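Local coordinates for flagellar hook-associated protein 2 (Helicobacter pylori, PDB 6IWY) that caps the tip of the growing flagellar filament, promoting flagellin polymerization there and keeping exported subunits from leaking away unpolymerized, at residues G83-A86 and Q87-D91; I230-G234 and S235-E239. One frame throughout, in Å; residues are numbered along the deposited sequence.

Contact 1 of 2, residues G83-A86 and Q87-D91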
loop_
_atom_site.group_PDB
_atom_site.type_symbol
_atom_site.label_atom_id
_atom_site.label_comp_id
_atom_site.label_asym_id
_atom_site.label_seq_id
_atom_site.Cartn_x
_atom_site.Cartn_y
_atom_site.Cartn_z
ATOM N N GLY A 83 17.988 3.368 -11.229
ATOM C CA GLY A 83 18.567 4.433 -10.432
ATOM C C GLY A 83 17.595 5.594 -10.254
ATOM O O GLY A 83 17.396 6.083 -9.132
ATOM N N ASP A 84 17.002 6.045 -11.359
ATOM C CA ASP A 84 15.959 7.058 -11.291
ATOM C C ASP A 84 14.863 6.680 -10.277
ATOM O O ASP A 84 14.538 7.474 -9.394
ATOM C CB ASP A 84 15.290 7.272 -12.656
ATOM C CG ASP A 84 16.212 7.906 -13.699
ATOM O OD1 ASP A 84 17.333 8.379 -13.380
ATOM O OD2 ASP A 84 15.773 7.948 -14.873
ATOM N N VAL A 85 14.290 5.482 -10.391
ATOM C CA VAL A 85 13.166 5.121 -9.518
ATOM C C VAL A 85 13.579 5.091 -8.049
ATOM O O VAL A 85 12.819 5.473 -7.180
ATOM C CB VAL A 85 12.565 3.758 -9.849
ATOM C CG1 VAL A 85 11.517 3.407 -8.796
ATOM C CG2 VAL A 85 11.950 3.759 -11.222
ATOM N N ALA A 86 14.790 4.640 -7.780
ATOM C CA ALA A 86 15.284 4.579 -6.417
ATOM C C ALA A 86 15.239 5.965 -5.805
ATOM O O ALA A 86 14.763 6.151 -4.692
ATOM C CB ALA A 86 16.686 4.048 -6.392
ATOM N N GLN A 87 15.745 6.942 -6.547
ATOM C CA GLN A 87 15.843 8.302 -6.046
ATOM C C GLN A 87 14.466 8.962 -5.916
ATOM O O GLN A 87 14.194 9.835 -5.011
ATOM C CB GLN A 87 16.642 9.172 -7.007
ATOM C CG GLN A 87 16.824 10.627 -6.492
ATOM C CD GLN A 87 17.748 10.699 -5.270
ATOM O OE1 GLN A 87 18.810 10.087 -5.264
ATOM N NE2 GLN A 87 17.334 11.429 -4.228
ATOM N N SER A 88 13.596 8.588 -6.855
ATOM C CA SER A 88 12.312 9.212 -6.898
ATOM C C SER A 88 11.497 8.736 -5.685
ATOM O O SER A 88 10.698 9.507 -5.185
ATOM C CB SER A 88 11.631 8.984 -8.252
ATOM O OG SER A 88 10.860 7.810 -8.274
ATOM N N ILE A 89 11.731 7.502 -5.194
ATOM C CA ILE A 89 11.083 7.023 -3.955
ATOM C C ILE A 89 11.520 7.875 -2.783
ATOM O O ILE A 89 10.693 8.373 -2.014
ATOM C CB ILE A 89 11.390 5.551 -3.637
ATOM C CG1 ILE A 89 10.627 4.647 -4.586
ATOM C CG2 ILE A 89 11.020 5.229 -2.190
ATOM C CD1 ILE A 89 11.024 3.228 -4.496
ATOM N N THR A 90 12.826 8.054 -2.669
ATOM C CA THR A 90 13.413 8.951 -1.679
ATOM C C THR A 90 12.874 10.402 -1.744
ATOM O O THR A 90 12.572 11.032 -0.700
ATOM C CB THR A 90 14.919 9.021 -1.895
ATOM O OG1 THR A 90 15.460 7.681 -1.897
ATOM C CG2 THR A 90 15.575 9.884 -0.830
ATOM N N ASP A 91 12.756 10.930 -2.962
ATOM C CA ASP A 91 12.257 12.307 -3.162
ATOM C C ASP A 91 10.741 12.445 -2.893
ATOM O O ASP A 91 10.300 13.433 -2.333
ATOM C CB ASP A 91 12.574 12.806 -4.586
ATOM C CG ASP A 91 14.087 13.141 -4.813
ATOM O OD1 ASP A 91 14.955 13.158 -3.873
ATOM O OD2 ASP A 91 14.410 13.442 -5.982
#
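Val85 and Ile89, one helical turn apart, meet on the buried face of helix 82-92, where CG1 of Val85 lies 4.3 Å from CD1 of Ile89. The two side chains, with Ala86 beside them, form an apolar stripe that rests on the four-stranded antiparallel sheet containing strand 110-116: Val85 and Ala86 touch Leu112, and Ile89 touches Val114. Phe56 and Ile76 also pack on Val85.

The polar atoms bordering this stripe are tied back to the backbone. The carbonyl O of Val85 takes two donors from the same face of its plane, the amide N of Ile89 at 3.0 Å and the hydroxyl OG of Ser88 at 3.2 Å. Ser88 can bend back to it because OG sits between its own backbone N and carbonyl carbon (chi1 89°). At the next carbonyl, Ala86 O, Thr90 OG1 donates at 3.3 Å, while the backbone bond from Thr90 N to the same oxygen is weak. Such i to i-3 and i to i-4 returns of serine and threonine hydroxyls are familiar in alpha-helices, and here they accompany the regular ladder in which Gln87 N bonds to Gly83 O and Ser88 N to Asp84 O, the latter at 2.9 Å. Thr90 OG1 is also bonded to the backbone N of Gly99, which links the helix to strand 97-103.

The outer face is looser and carries the exposed Asp84, Gln87 and Asp91. With CG anti to the backbone N (chi1 -178°) and a bend at chi2, Gln87 sends its amide along the helix surface, and NE2 reaches OD1 of Asp91 at 3.0 Å. Asp91 OD1 lies in the amide plane, yet the donor approaches from above the carboxylate.

Contact 2 of 2, residues I230-G234 and S235-E239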
loop_
_atom_site.group_PDB
_atom_site.type_symbol
_atom_site.label_atom_id
_atom_site.label_comp_id
_atom_site.label_asym_id
_atom_site.label_seq_id
_atom_site.Cartn_x
_atom_site.Cartn_y
_atom_site.Cartn_z
ATOM N N ILE A 230 -10.802 -2.669 -1.742
ATOM C CA ILE A 230 -11.189 -3.357 -0.522
ATOM C C ILE A 230 -12.411 -2.636 0.105
ATOM O O ILE A 230 -12.421 -1.396 0.189
ATOM C CB ILE A 230 -10.072 -3.332 0.527
ATOM C CG1 ILE A 230 -8.782 -3.946 -0.006
ATOM C CG2 ILE A 230 -10.503 -4.113 1.809
ATOM C CD1 ILE A 230 -7.606 -3.689 0.964
ATOM N N GLU A 231 -13.416 -3.419 0.524
ATOM C CA GLU A 231 -14.597 -2.924 1.228
ATOM C C GLU A 231 -14.961 -3.829 2.388
ATOM O O GLU A 231 -14.902 -5.043 2.273
ATOM C CB GLU A 231 -15.812 -2.855 0.318
ATOM C CG GLU A 231 -15.572 -2.130 -0.990
ATOM C CD GLU A 231 -16.838 -2.004 -1.889
ATOM O OE1 GLU A 231 -16.763 -1.250 -2.909
ATOM O OE2 GLU A 231 -17.881 -2.667 -1.595
ATOM N N VAL A 232 -15.343 -3.220 3.504
ATOM C CA VAL A 232 -15.898 -3.932 4.630
ATOM C C VAL A 232 -17.335 -3.481 4.708
ATOM O O VAL A 232 -17.614 -2.341 5.023
ATOM C CB VAL A 232 -15.169 -3.570 5.918
ATOM C CG1 VAL A 232 -15.760 -4.325 7.141
ATOM C CG2 VAL A 232 -13.676 -3.820 5.743
ATOM N N LYS A 233 -18.242 -4.386 4.391
ATOM C CA LYS A 233 -19.651 -4.075 4.270
ATOM C C LYS A 233 -20.469 -4.818 5.305
ATOM O O LYS A 233 -20.035 -5.799 5.870
ATOM C CB LYS A 233 -20.135 -4.484 2.880
ATOM C CG LYS A 233 -19.792 -3.477 1.803
ATOM C CD LYS A 233 -19.503 -4.142 0.446
ATOM C CE LYS A 233 -20.587 -5.154 -0.022
ATOM N NZ LYS A 233 -21.925 -4.507 -0.284
ATOM N N GLY A 234 -21.680 -4.337 5.523
ATOM C CA GLY A 234 -22.566 -4.956 6.456
ATOM C C GLY A 234 -23.059 -4.022 7.544
ATOM O O GLY A 234 -22.432 -3.013 7.867
ATOM N N SER A 235 -24.198 -4.399 8.107
ATOM C CA SER A 235 -24.825 -3.675 9.181
ATOM C C SER A 235 -23.914 -3.557 10.379
ATOM O O SER A 235 -24.024 -2.584 11.128
ATOM C CB SER A 235 -26.165 -4.323 9.581
ATOM O OG SER A 235 -26.001 -5.632 10.081
ATOM N N LYS A 236 -22.985 -4.487 10.555
ATOM C CA LYS A 236 -22.036 -4.381 11.669
ATOM C C LYS A 236 -20.574 -4.012 11.349
ATOM O O LYS A 236 -19.717 -4.188 12.210
ATOM C CB LYS A 236 -22.078 -5.662 12.491
ATOM C CG LYS A 236 -23.438 -5.942 13.048
ATOM C CD LYS A 236 -23.420 -7.105 14.015
ATOM C CE LYS A 236 -24.791 -7.267 14.678
ATOM N NZ LYS A 236 -24.892 -8.546 15.421
ATOM N N ALA A 237 -20.265 -3.463 10.177
ATOM C CA ALA A 237 -18.879 -2.980 9.962
ATOM C C ALA A 237 -18.417 -2.066 11.106
ATOM O O ALA A 237 -17.309 -2.229 11.607
ATOM C CB ALA A 237 -18.696 -2.269 8.626
ATOM N N LYS A 238 -19.260 -1.127 11.527
ATOM C CA LYS A 238 -18.868 -0.142 12.553
ATOM C C LYS A 238 -18.373 -0.827 13.843
ATOM O O LYS A 238 -17.462 -0.325 14.501
ATOM C CB LYS A 238 -19.994 0.854 12.836
ATOM N N GLU A 239 -18.931 -1.996 14.158
ATOM C CA GLU A 239 -18.602 -2.675 15.401
ATOM C C GLU A 239 -17.165 -3.150 15.438
ATOM O O GLU A 239 -16.618 -3.380 16.504
ATOM C CB GLU A 239 -19.543 -3.851 15.658
ATOM C CG GLU A 239 -20.841 -3.451 16.315
ATOM C CD GLU A 239 -21.722 -4.638 16.696
ATOM O OE1 GLU A 239 -21.231 -5.621 17.329
ATOM O OE2 GLU A 239 -22.930 -4.570 16.367
#
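Val232 and Ala237 supply the apolar part of this contact: Val232 CG1 lies 3.9 Å from Ala237 CB, and Ala237 CB is also 3.8 Å from Val232 O. Both CB atoms are directed toward the opposing segment. CG1 of Val232 is anti to its backbone N (chi1 180°), which carries that branch forward to the alanine, and Phe242 and Leu131 also touch the valine side chain in this buried spot.

Backbone hydrogen bonding shapes the reversal itself. Gly234 to Ala237 form a type I beta turn, closed by Ala237 N donating to Gly234 O at 3.2 Å. The N-H points almost straight at the oxygen, at 175°, but comes from well above the carbonyl plane. The turn takes the chain from strand 230-233, which pairs antiparallel with 154-158 and is also backbone-bonded to Thr245 and Thr247, into a short, weakly bonded helical turn at about 237-240. Gly234 has a positive phi of 123°, and in this conformation a CB would be jammed against the preceding carbonyl oxygen. A further backbone bond, Glu239 N to Lys236 O at 3.0 Å, follows directly.

Polar and ionic contacts tie the turn to its surroundings. The extended side chain of Lys236 brings NZ to Glu152, in a salt bridge, and to the carbonyl O of Ser142, in a hydrogen bond, while the exposed Ser235 touches Glu152.

Overall arrangement
Contact 1 precedes contact 2 along the chain, and the two lie on opposite sides of its centre, with their own centres 37 Å apart and nearest atoms about 21 Å apart. They share no secondary structure. Residues 83-91 belong to helix 82-92, which packs on the sheet formed by strands 97-103, 110-116, 42-49 and 359-361. Residues 230-239 lead out of strand 230-233, which joins a separate sheet with strands 141-143, 164-173 and 154-158. The two contacts thus lie in different sheet-based parts of this fragment of the cap protein, so each is a local feature of its own part, and no direct contact couples them.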